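Side-chain contacts in 16S rRNA processing protein (Pseudomonas aeruginosa, PDB 2F1L), which probably acts as an accessory factor in the last step of 30S ribosomal subunit assembly, where it is needed for efficient processing of 16S rRNA: residues 28-33 with 71-76; 82-87 with 91-96; 168-173 with 178-183; 67-72 with 78-83. All blocks are in the same frame, centred on the assembly; numbering follows the deposited sequence.

Contact 1: residues 28-33 with 71-76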
# COMPACT_ATOMS: atom_id res chain seq x y z
N SER A 28 14.46 -5.78 -15.44
CA SER A 28 15.59 -5.23 -16.13
C SER A 28 16.84 -5.86 -15.56
O SER A 28 16.76 -6.80 -14.78
CB SER A 28 15.63 -3.72 -15.84
OG SER A 28 16.64 -3.11 -16.61
N VAL A 29 17.99 -5.29 -15.89
CA VAL A 29 19.24 -5.76 -15.36
C VAL A 29 19.72 -4.74 -14.38
O VAL A 29 19.24 -3.66 -14.41
CB VAL A 29 20.30 -5.99 -16.44
CG1 VAL A 29 19.86 -7.16 -17.35
CG2 VAL A 29 20.56 -4.71 -17.22
N TYR A 30 20.63 -5.12 -13.48
CA TYR A 30 21.23 -4.17 -12.57
C TYR A 30 22.71 -4.42 -12.60
O TYR A 30 23.18 -5.51 -12.26
CB TYR A 30 20.71 -4.40 -11.16
CG TYR A 30 21.18 -3.37 -10.21
CD1 TYR A 30 20.53 -2.16 -10.12
CD2 TYR A 30 22.29 -3.58 -9.40
CE1 TYR A 30 20.96 -1.18 -9.26
CE2 TYR A 30 22.75 -2.59 -8.54
CZ TYR A 30 22.07 -1.39 -8.48
OH TYR A 30 22.48 -0.38 -7.62
N GLY A 31 23.46 -3.42 -13.04
CA GLY A 31 24.91 -3.56 -13.10
C GLY A 31 25.32 -4.48 -14.23
O GLY A 31 24.52 -4.85 -15.08
N ILE A 32 26.57 -4.87 -14.24
CA ILE A 32 27.13 -5.54 -15.39
C ILE A 32 27.68 -6.92 -15.05
O ILE A 32 28.34 -7.54 -15.86
CB ILE A 32 28.26 -4.68 -16.01
CG1 ILE A 32 29.45 -4.61 -15.07
CG2 ILE A 32 27.80 -3.25 -16.35
CD1 ILE A 32 30.66 -4.22 -15.78
N ARG A 33 27.43 -7.38 -13.83
CA ARG A 33 27.97 -8.64 -13.37
C ARG A 33 26.88 -9.72 -13.29
O ARG A 33 27.08 -10.81 -12.73
CB ARG A 33 28.66 -8.42 -12.03
CG ARG A 33 29.90 -7.50 -12.16
CD ARG A 33 30.59 -7.26 -10.81
NE ARG A 33 31.88 -6.55 -10.88
CZ ARG A 33 32.97 -6.96 -11.56
NH1 ARG A 33 32.97 -8.08 -12.29
NH2 ARG A 33 34.09 -6.23 -11.55
N ARG A 71 19.46 -7.40 -2.44
CA ARG A 71 19.25 -6.25 -1.58
C ARG A 71 18.33 -5.26 -2.27
O ARG A 71 18.15 -5.31 -3.50
CB ARG A 71 20.56 -5.57 -1.25
CG ARG A 71 21.39 -5.19 -2.47
CD ARG A 71 22.43 -4.11 -2.15
NE ARG A 71 21.73 -2.87 -1.85
CZ ARG A 71 22.27 -1.77 -1.35
NH1 ARG A 71 23.59 -1.67 -1.11
NH2 ARG A 71 21.47 -0.75 -1.09
N LEU A 72 17.75 -4.38 -1.45
CA LEU A 72 16.97 -3.26 -1.93
C LEU A 72 17.89 -2.10 -2.35
O LEU A 72 18.91 -1.83 -1.73
CB LEU A 72 16.06 -2.73 -0.83
CG LEU A 72 15.04 -3.57 -0.09
CD1 LEU A 72 14.20 -2.66 0.80
CD2 LEU A 72 14.15 -4.29 -1.03
N HIS A 73 17.49 -1.43 -3.41
CA HIS A 73 18.01 -0.14 -3.80
C HIS A 73 16.79 0.80 -3.90
O HIS A 73 16.09 0.82 -4.88
CB HIS A 73 18.72 -0.24 -5.14
CG HIS A 73 20.00 -1.01 -5.10
ND1 HIS A 73 21.18 -0.49 -4.60
CD2 HIS A 73 20.31 -2.25 -5.56
CE1 HIS A 73 22.15 -1.38 -4.72
NE2 HIS A 73 21.66 -2.46 -5.30
N GLY A 74 16.51 1.54 -2.85
CA GLY A 74 15.30 2.33 -2.80
C GLY A 74 14.14 1.39 -2.59
O GLY A 74 14.10 0.66 -1.58
N LYS A 75 13.25 1.35 -3.57
CA LYS A 75 12.10 0.47 -3.48
C LYS A 75 12.13 -0.63 -4.54
O LYS A 75 11.21 -1.38 -4.65
CB LYS A 75 10.82 1.28 -3.57
CG LYS A 75 10.62 2.27 -2.41
CD LYS A 75 10.16 1.57 -1.16
CE LYS A 75 8.65 1.30 -1.16
NZ LYS A 75 7.89 2.61 -1.21
N VAL A 76 13.21 -0.75 -5.30
CA VAL A 76 13.38 -1.95 -6.13
C VAL A 76 14.46 -2.82 -5.55
O VAL A 76 15.23 -2.35 -4.70
CB VAL A 76 13.84 -1.63 -7.55
CG1 VAL A 76 12.75 -0.82 -8.29
CG2 VAL A 76 15.20 -0.89 -7.54
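Y30 and H73 meet across a wide backbone gap, with their CA atoms 10.2 Å apart. No backbone hydrogen bond joins 28-33 to 71-76. The chain turns a corner at S28 and then runs through V29 and Y30. On the other side, H73 ends strand 61-73 and opens a type II' turn that closes at V76. That turn is held by H73 N to V76 O at 2.8 Å and has G74, with positive phi, just after H73.

Both CB atoms point toward the opposite segment, and the two rings bridge the gap. The Y30 and H73 rings form an offset stack, with centroids 4.4 Å apart and planes 23° from parallel. The overlap is made by the hydroxyl end of the tyrosine. Y30 OH sits over the centre of one imidazole face, 3.1 Å from H73 CE1. Y30 CG lies anti to the backbone N (chi1 -174°), which carries the ring out toward the histidine.

The opposite face of the imidazole is taken by R71, whose NE lies above the rim of the ring. H73 is thus sandwiched between tyrosine and arginine. R71 is itself held side-on: NE and NH2 both donate to L72 O, at 3.0 and 2.9 Å, with that oxygen in the guanidinium plane. This double grip probably helps hold the guanidinium's turn above the imidazole.

The contact lies at the surface of the RimM N-terminal domain. Y30 and H73 both rest on A78 of strand 76-81, Y30 also touches E35 of strand 35-40, and V29 packs on helix 87-91.

Contact 2: residues 82-87 with 91-96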
# COMPACT_ATOMS: atom_id res chain seq x y z
N LYS A 82 21.87 -17.89 -9.33
CA LYS A 82 22.99 -18.80 -9.42
C LYS A 82 23.28 -19.03 -10.88
O LYS A 82 22.38 -19.27 -11.66
CB LYS A 82 22.72 -20.13 -8.71
CG LYS A 82 23.94 -21.01 -8.65
CD LYS A 82 23.78 -22.20 -7.74
CE LYS A 82 25.00 -23.08 -7.87
NZ LYS A 82 24.68 -24.48 -7.49
N GLY A 83 24.55 -18.90 -11.25
CA GLY A 83 25.01 -19.14 -12.62
C GLY A 83 24.62 -18.10 -13.65
O GLY A 83 24.77 -18.34 -14.85
N LEU A 84 24.12 -16.95 -13.21
CA LEU A 84 23.82 -15.82 -14.09
C LEU A 84 24.86 -14.74 -13.79
O LEU A 84 24.71 -13.96 -12.84
CB LEU A 84 22.37 -15.34 -13.86
CG LEU A 84 21.81 -14.18 -14.66
CD1 LEU A 84 21.90 -14.48 -16.12
CD2 LEU A 84 20.38 -13.92 -14.31
N ASP A 85 25.93 -14.72 -14.58
CA ASP A 85 27.12 -13.92 -14.27
C ASP A 85 27.52 -12.82 -15.25
O ASP A 85 28.62 -12.30 -15.13
CB ASP A 85 28.29 -14.84 -14.01
CG ASP A 85 27.97 -15.87 -12.95
OD1 ASP A 85 27.49 -15.49 -11.87
OD2 ASP A 85 28.18 -17.06 -13.21
N ASP A 86 26.67 -12.46 -16.20
CA ASP A 86 26.89 -11.17 -16.91
C ASP A 86 25.62 -10.51 -17.37
O ASP A 86 24.56 -11.14 -17.51
CB ASP A 86 27.80 -11.34 -18.12
CG ASP A 86 27.13 -12.11 -19.20
OD1 ASP A 86 27.02 -13.32 -19.01
OD2 ASP A 86 26.66 -11.50 -20.17
N ARG A 87 25.75 -9.22 -17.64
CA ARG A 87 24.59 -8.37 -17.97
C ARG A 87 23.86 -8.88 -19.19
O ARG A 87 22.67 -8.75 -19.27
CB ARG A 87 25.06 -6.94 -18.18
CG ARG A 87 23.98 -5.88 -18.49
CD ARG A 87 24.69 -4.61 -18.85
NE ARG A 87 23.83 -3.45 -19.05
CZ ARG A 87 23.31 -2.73 -18.08
NH1 ARG A 87 23.51 -3.02 -16.81
NH2 ARG A 87 22.59 -1.68 -18.38
N ARG A 91 19.76 -9.88 -19.41
CA ARG A 91 18.74 -9.18 -20.16
C ARG A 91 17.65 -10.14 -20.53
O ARG A 91 16.49 -9.77 -20.55
CB ARG A 91 19.30 -8.66 -21.48
CG ARG A 91 20.03 -7.40 -21.39
CD ARG A 91 20.50 -6.92 -22.80
NE ARG A 91 21.76 -6.20 -22.65
CZ ARG A 91 21.84 -4.93 -22.29
NH1 ARG A 91 23.05 -4.33 -22.13
NH2 ARG A 91 20.71 -4.24 -22.09
N THR A 92 18.03 -11.38 -20.84
CA THR A 92 17.07 -12.37 -21.28
C THR A 92 16.15 -12.82 -20.19
O THR A 92 15.19 -13.48 -20.49
CB THR A 92 17.76 -13.62 -21.88
OG1 THR A 92 18.37 -14.36 -20.84
CG2 THR A 92 18.85 -13.21 -22.87
N PHE A 93 16.39 -12.44 -18.94
CA PHE A 93 15.47 -12.72 -17.84
C PHE A 93 14.36 -11.71 -17.67
O PHE A 93 13.43 -11.94 -16.88
CB PHE A 93 16.24 -12.89 -16.54
CG PHE A 93 16.89 -14.22 -16.45
CD1 PHE A 93 17.90 -14.55 -17.33
CD2 PHE A 93 16.40 -15.19 -15.59
CE1 PHE A 93 18.47 -15.82 -17.32
CE2 PHE A 93 16.97 -16.47 -15.55
CZ PHE A 93 17.99 -16.79 -16.43
N THR A 94 14.44 -10.62 -18.44
CA THR A 94 13.46 -9.54 -18.32
C THR A 94 12.05 -10.03 -18.65
O THR A 94 11.86 -10.73 -19.60
CB THR A 94 13.86 -8.34 -19.22
OG1 THR A 94 14.95 -7.62 -18.60
CG2 THR A 94 12.70 -7.40 -19.47
N GLY A 95 11.05 -9.71 -17.82
CA GLY A 95 9.68 -10.11 -18.11
C GLY A 95 9.25 -11.39 -17.43
O GLY A 95 8.12 -11.80 -17.58
N TYR A 96 10.14 -12.04 -16.68
CA TYR A 96 9.78 -13.23 -15.90
C TYR A 96 9.13 -12.86 -14.59
O TYR A 96 9.67 -12.11 -13.79
CB TYR A 96 11.00 -14.07 -15.56
CG TYR A 96 11.40 -15.05 -16.63
CD1 TYR A 96 10.54 -16.06 -17.02
CD2 TYR A 96 12.64 -15.02 -17.21
CE1 TYR A 96 10.90 -16.97 -17.98
CE2 TYR A 96 13.00 -15.93 -18.18
CZ TYR A 96 12.13 -16.90 -18.55
OH TYR A 96 12.49 -17.80 -19.51
O HOH W 1 22.13 -1.22 -21.16
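L84 lays its isobutyl end over one face of the F93 ring. CD2 stands above the middle of the ring, 4.0 Å from its centroid and 11° off the normal, a CH-pi contact. CD1 stands on the same side of the ring plane but past the rim, 3.9 Å from F93 CE1. The two side chains approach from opposite directions. L84 CG is anti to its own N (chi1 -180°), which carries the branch toward the phenyl. Both residues are buried.

Between them the chain makes one short helix, 87-91, in the RimM N-terminal domain. D86 is its N-cap, with OD2 accepting from the backbone N of E88 and E89. R91 N donates to R87 O at 3.1 Å, one helical turn back. A type I turn runs from R91 to T94.

On the outer side R87 and R91 cross, their guanidinium planes 82° apart. R91 NH1 lies at the edge of the R87 group, 3.3 Å from R87 NE. Both are donors, so this is a close approach of like charges. Water 1 accepts from R87 NH2 at 2.9 Å and weakly from R91 NH1. Outside partners probably ease the repulsion: R91 NE forms a salt bridge with E88, and R87 NH1 bonds to G31 O.

Contact 3: residues 168-173 with 178-183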
# COMPACT_ATOMS: atom_id res chain seq x y z
N CYS A 168 5.01 0.29 2.08
CA CYS A 168 5.34 1.00 3.32
C CYS A 168 6.39 0.29 4.19
O CYS A 168 7.42 0.89 4.60
CB CYS A 168 4.09 1.22 4.15
SG CYS A 168 4.46 2.12 5.68
N VAL A 169 6.13 -0.97 4.52
CA VAL A 169 7.02 -1.72 5.42
C VAL A 169 8.11 -2.34 4.59
O VAL A 169 7.85 -3.22 3.78
CB VAL A 169 6.27 -2.84 6.19
CG1 VAL A 169 7.27 -3.64 7.07
CG2 VAL A 169 5.20 -2.23 7.03
N LEU A 170 9.34 -1.90 4.77
CA LEU A 170 10.43 -2.43 3.94
C LEU A 170 11.11 -3.66 4.56
O LEU A 170 11.50 -4.59 3.84
CB LEU A 170 11.49 -1.35 3.69
CG LEU A 170 10.94 -0.02 3.16
CD1 LEU A 170 12.04 0.86 2.73
CD2 LEU A 170 10.00 -0.29 1.99
N SER A 171 11.31 -3.62 5.88
CA SER A 171 12.09 -4.63 6.57
C SER A 171 11.62 -4.67 8.01
O SER A 171 11.38 -3.64 8.60
CB SER A 171 13.59 -4.26 6.57
OG SER A 171 14.11 -4.04 5.27
N ILE A 172 11.52 -5.85 8.59
CA ILE A 172 11.16 -6.00 10.00
C ILE A 172 12.23 -6.86 10.64
O ILE A 172 12.46 -7.96 10.20
CB ILE A 172 9.81 -6.72 10.16
CG1 ILE A 172 8.72 -5.89 9.55
CG2 ILE A 172 9.52 -7.02 11.61
CD1 ILE A 172 7.30 -6.54 9.63
N ASP A 173 12.88 -6.37 11.68
CA ASP A 173 13.82 -7.21 12.42
C ASP A 173 13.33 -7.34 13.85
O ASP A 173 13.52 -6.47 14.69
CB ASP A 173 15.24 -6.64 12.33
CG ASP A 173 16.26 -7.58 12.88
OD1 ASP A 173 16.05 -8.08 13.99
OD2 ASP A 173 17.30 -7.83 12.23
N GLU A 178 13.31 -3.51 15.49
CA GLU A 178 13.29 -2.42 14.55
C GLU A 178 12.53 -2.74 13.29
O GLU A 178 12.50 -3.85 12.84
CB GLU A 178 14.72 -2.03 14.18
CG GLU A 178 15.36 -1.15 15.23
CD GLU A 178 16.88 -0.91 15.02
OE1 GLU A 178 17.53 -1.56 14.13
OE2 GLU A 178 17.41 -0.04 15.77
N MSE A 179 11.95 -1.71 12.73
CA MSE A 179 11.27 -1.80 11.46
C MSE A 179 11.67 -0.62 10.58
O MSE A 179 11.76 0.53 11.04
CB MSE A 179 9.79 -1.79 11.68
CG MSE A 179 9.07 -1.95 10.41
SE MSE A 179 7.15 -1.52 10.59
CE MSE A 179 6.34 -3.34 11.13
N ARG A 180 11.96 -0.91 9.31
CA ARG A 180 12.30 0.15 8.39
C ARG A 180 11.10 0.34 7.47
O ARG A 180 10.58 -0.65 6.93
CB ARG A 180 13.52 -0.21 7.61
CG ARG A 180 13.81 0.68 6.45
CD ARG A 180 14.42 1.99 6.86
NE ARG A 180 15.83 1.83 7.18
CZ ARG A 180 16.61 2.78 7.69
NH1 ARG A 180 16.14 3.99 7.91
NH2 ARG A 180 17.89 2.51 7.96
N VAL A 181 10.69 1.61 7.32
CA VAL A 181 9.52 1.99 6.55
C VAL A 181 9.83 3.10 5.60
O VAL A 181 10.82 3.82 5.77
CB VAL A 181 8.34 2.45 7.41
CG1 VAL A 181 7.97 1.33 8.39
CG2 VAL A 181 8.66 3.73 8.15
N ASP A 182 9.01 3.17 4.56
CA ASP A 182 9.03 4.28 3.64
C ASP A 182 7.75 5.01 3.88
O ASP A 182 6.67 4.47 3.62
CB ASP A 182 9.13 3.81 2.19
CG ASP A 182 9.28 4.95 1.23
OD1 ASP A 182 9.78 6.03 1.61
OD2 ASP A 182 8.95 4.74 0.05
N TRP A 183 7.89 6.19 4.44
CA TRP A 183 6.76 7.00 4.88
C TRP A 183 7.21 8.44 5.03
O TRP A 183 8.30 8.71 5.50
CB TRP A 183 6.17 6.48 6.20
CG TRP A 183 4.79 7.01 6.44
CD1 TRP A 183 4.42 7.97 7.32
CD2 TRP A 183 3.60 6.64 5.73
NE1 TRP A 183 3.08 8.20 7.23
CE2 TRP A 183 2.56 7.41 6.24
CE3 TRP A 183 3.32 5.72 4.71
CZ2 TRP A 183 1.26 7.29 5.80
CZ3 TRP A 183 2.05 5.59 4.27
CH2 TRP A 183 1.02 6.37 4.82
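M179, a selenomethionine, and I172 lie side by side on one face of a beta hairpin, pointing the same way. The M179 CE methyl reaches I172 CD1 at 3.7 Å. V169 meets M179 at about a right angle, its two methyls both 4.1 Å from M179 SE. M179 CG is anti to the backbone N, and the chain then bends at chi3 (-89°). The bend turns CE back to the isoleucine while SE faces the valine. V181 shares this face.

The other face carries S171 with R180 and D173 with E178. S171 and R180 touch through their CB atoms. The polar ends are held by other parts of the chain: R180 NH1 bonds to D125 O, and S171 OG to D46.

The strands run antiparallel at 163°. Between V169 and S171 the register slips by one in a classic beta bulge. L170 N and S171 N both donate to R180 O, at 2.8 and 3.2 Å, so a single carbonyl serves two amides. At the bulge L170 turns toward the partner strand. It crosses R180 obliquely, with CD1 against the arginine CG, and also reaches D182 CB. Past the bulge, C168 O accepts from D182 N at 2.8 Å. C168 SG meets the W183 ring obliquely, 3.9 Å from W183 CE3, a sulfur-aromatic contact.

In the PRC barrel domain, strand 178-181 sits between 169-173 and 122-125. V169 and M179 pack on M146 of strand 145-149. C168 and W183 rest on strand 160-163, and W183 also touches Q167 of the second subunit.

Contact 4: residues 67-72 with 78-83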
# COMPACT_ATOMS: atom_id res chain seq x y z
N LEU A 67 18.06 -18.01 -6.04
CA LEU A 67 18.51 -16.73 -5.52
C LEU A 67 19.71 -16.96 -4.64
O LEU A 67 19.62 -17.62 -3.61
CB LEU A 67 17.39 -16.12 -4.66
CG LEU A 67 17.73 -14.78 -3.99
CD1 LEU A 67 17.89 -13.74 -5.04
CD2 LEU A 67 16.66 -14.35 -3.00
N VAL A 68 20.85 -16.40 -5.03
CA VAL A 68 22.06 -16.46 -4.23
C VAL A 68 21.99 -15.40 -3.16
O VAL A 68 22.13 -15.70 -2.02
CB VAL A 68 23.30 -16.21 -5.06
CG1 VAL A 68 24.55 -16.15 -4.15
CG2 VAL A 68 23.43 -17.31 -6.12
N ARG A 69 21.74 -14.16 -3.54
CA ARG A 69 21.64 -13.05 -2.60
C ARG A 69 21.02 -11.88 -3.31
O ARG A 69 20.93 -11.84 -4.54
CB ARG A 69 23.03 -12.63 -2.12
CG ARG A 69 23.96 -12.13 -3.22
CD ARG A 69 25.16 -11.36 -2.70
NE ARG A 69 26.28 -12.24 -2.43
CZ ARG A 69 27.08 -12.77 -3.35
NH1 ARG A 69 26.90 -12.52 -4.67
NH2 ARG A 69 28.08 -13.57 -2.95
N GLY A 70 20.63 -10.89 -2.51
CA GLY A 70 20.07 -9.65 -3.02
C GLY A 70 19.99 -8.53 -1.99
O GLY A 70 20.40 -8.68 -0.85
N ARG A 71 19.46 -7.40 -2.44
CA ARG A 71 19.25 -6.25 -1.58
C ARG A 71 18.33 -5.26 -2.27
O ARG A 71 18.15 -5.31 -3.50
CB ARG A 71 20.56 -5.57 -1.25
CG ARG A 71 21.39 -5.19 -2.47
CD ARG A 71 22.43 -4.11 -2.15
NE ARG A 71 21.73 -2.87 -1.85
CZ ARG A 71 22.27 -1.77 -1.35
NH1 ARG A 71 23.59 -1.67 -1.11
NH2 ARG A 71 21.47 -0.75 -1.09
N LEU A 72 17.75 -4.38 -1.45
CA LEU A 72 16.97 -3.26 -1.93
C LEU A 72 17.89 -2.10 -2.35
O LEU A 72 18.91 -1.83 -1.73
CB LEU A 72 16.06 -2.73 -0.83
CG LEU A 72 15.04 -3.57 -0.09
CD1 LEU A 72 14.20 -2.66 0.80
CD2 LEU A 72 14.15 -4.29 -1.03
N ALA A 78 17.78 -5.63 -6.25
CA ALA A 78 18.76 -6.31 -7.12
C ALA A 78 19.01 -7.71 -6.59
O ALA A 78 19.21 -7.92 -5.39
CB ALA A 78 20.07 -5.53 -7.21
N ALA A 79 19.00 -8.66 -7.50
CA ALA A 79 19.06 -10.06 -7.15
C ALA A 79 20.13 -10.74 -7.98
O ALA A 79 20.24 -10.47 -9.16
CB ALA A 79 17.74 -10.68 -7.44
N LYS A 80 20.93 -11.59 -7.32
CA LYS A 80 21.94 -12.39 -7.96
C LYS A 80 21.41 -13.81 -8.01
O LYS A 80 21.15 -14.41 -6.98
CB LYS A 80 23.26 -12.33 -7.17
CG LYS A 80 24.46 -13.12 -7.79
CD LYS A 80 25.04 -12.43 -9.04
CE LYS A 80 26.17 -13.25 -9.74
NZ LYS A 80 25.76 -14.65 -9.92
N LEU A 81 21.26 -14.34 -9.23
CA LEU A 81 20.80 -15.71 -9.44
C LEU A 81 21.97 -16.63 -9.78
O LEU A 81 22.94 -16.23 -10.43
CB LEU A 81 19.76 -15.77 -10.55
CG LEU A 81 18.61 -14.75 -10.45
CD1 LEU A 81 17.68 -14.97 -11.59
CD2 LEU A 81 17.88 -14.87 -9.13
N LYS A 82 21.87 -17.89 -9.33
CA LYS A 82 22.99 -18.80 -9.42
C LYS A 82 23.28 -19.03 -10.88
O LYS A 82 22.38 -19.27 -11.66
CB LYS A 82 22.72 -20.13 -8.71
CG LYS A 82 23.94 -21.01 -8.65
CD LYS A 82 23.78 -22.20 -7.74
CE LYS A 82 25.00 -23.08 -7.87
NZ LYS A 82 24.68 -24.48 -7.49
N GLY A 83 24.55 -18.90 -11.25
CA GLY A 83 25.01 -19.14 -12.62
C GLY A 83 24.62 -18.10 -13.65
O GLY A 83 24.77 -18.34 -14.85
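K80 is matched by two residues of the other strand, V68 and R69, in a classic beta bulge of the hairpin 61-73/76-81. The short strand axes are 4.7 Å apart and run antiparallel at 153°.

Four backbone hydrogen bonds join the segments. V68 N donates to K80 O, and K80 N to R69 O, both at 2.8 Å. R71 and A78 form a reciprocal pair, with A78 N to R71 O the shorter at 2.8 Å. Between these bonds, G70 and A79 form a non-hydrogen-bonded pair. The two chains come close here, with G70 CA 3.1 Å from A78 O.

Apolar contacts gather on the face of L67, A79 and L81. L67 CD1 touches A79 CB at 3.9 Å and lies 4.2 Å from L81 CD2. At the bulge, V68 turns toward the partner strand. Its CG2 packs on K82, 3.9 Å from K82 CB.

Long polar chains lie on the other face. R69 and K80 run side by side. R69 CG lies 4.0 Å from K80 CB, and R69 NH1 also comes up to K80 CG. K80 bends at chi2 (73°), and its ammonium forms a salt bridge with D85 and bonds to L84 O. R69 chi3 (89°) turns the guanidinium so that V68 CG1 stands over one of its faces.

The hairpin belongs to the antiparallel sheet of the RimM N-terminal domain. Strand 35-40 pairs with 76-81 on its far edge, with A79 against V36. W54 of strand 53-58 packs on L67, A79 and L81.

How the contacts relate
Contacts 1, 2 and 4 lie in the RimM N-terminal domain, and contact 3 in the PRC barrel domain. Contact 4 sits in the body of the hairpin 61-73/76-81, and contact 1 at its turn, with centres about 9 Å apart. Contact 2 follows along the chain, sharing K82 and G83 with contact 4; their centres are about 10 Å apart. G31 O to R87 NH1 (2.7 Å) ties contact 1 to contact 2. Contact 3 comes last, about 19 Å from contact 1 between centres. A salt bridge from K75 NZ to D182 OD2 (2.7 Å) joins those two, so the hairpin turn links the two domains.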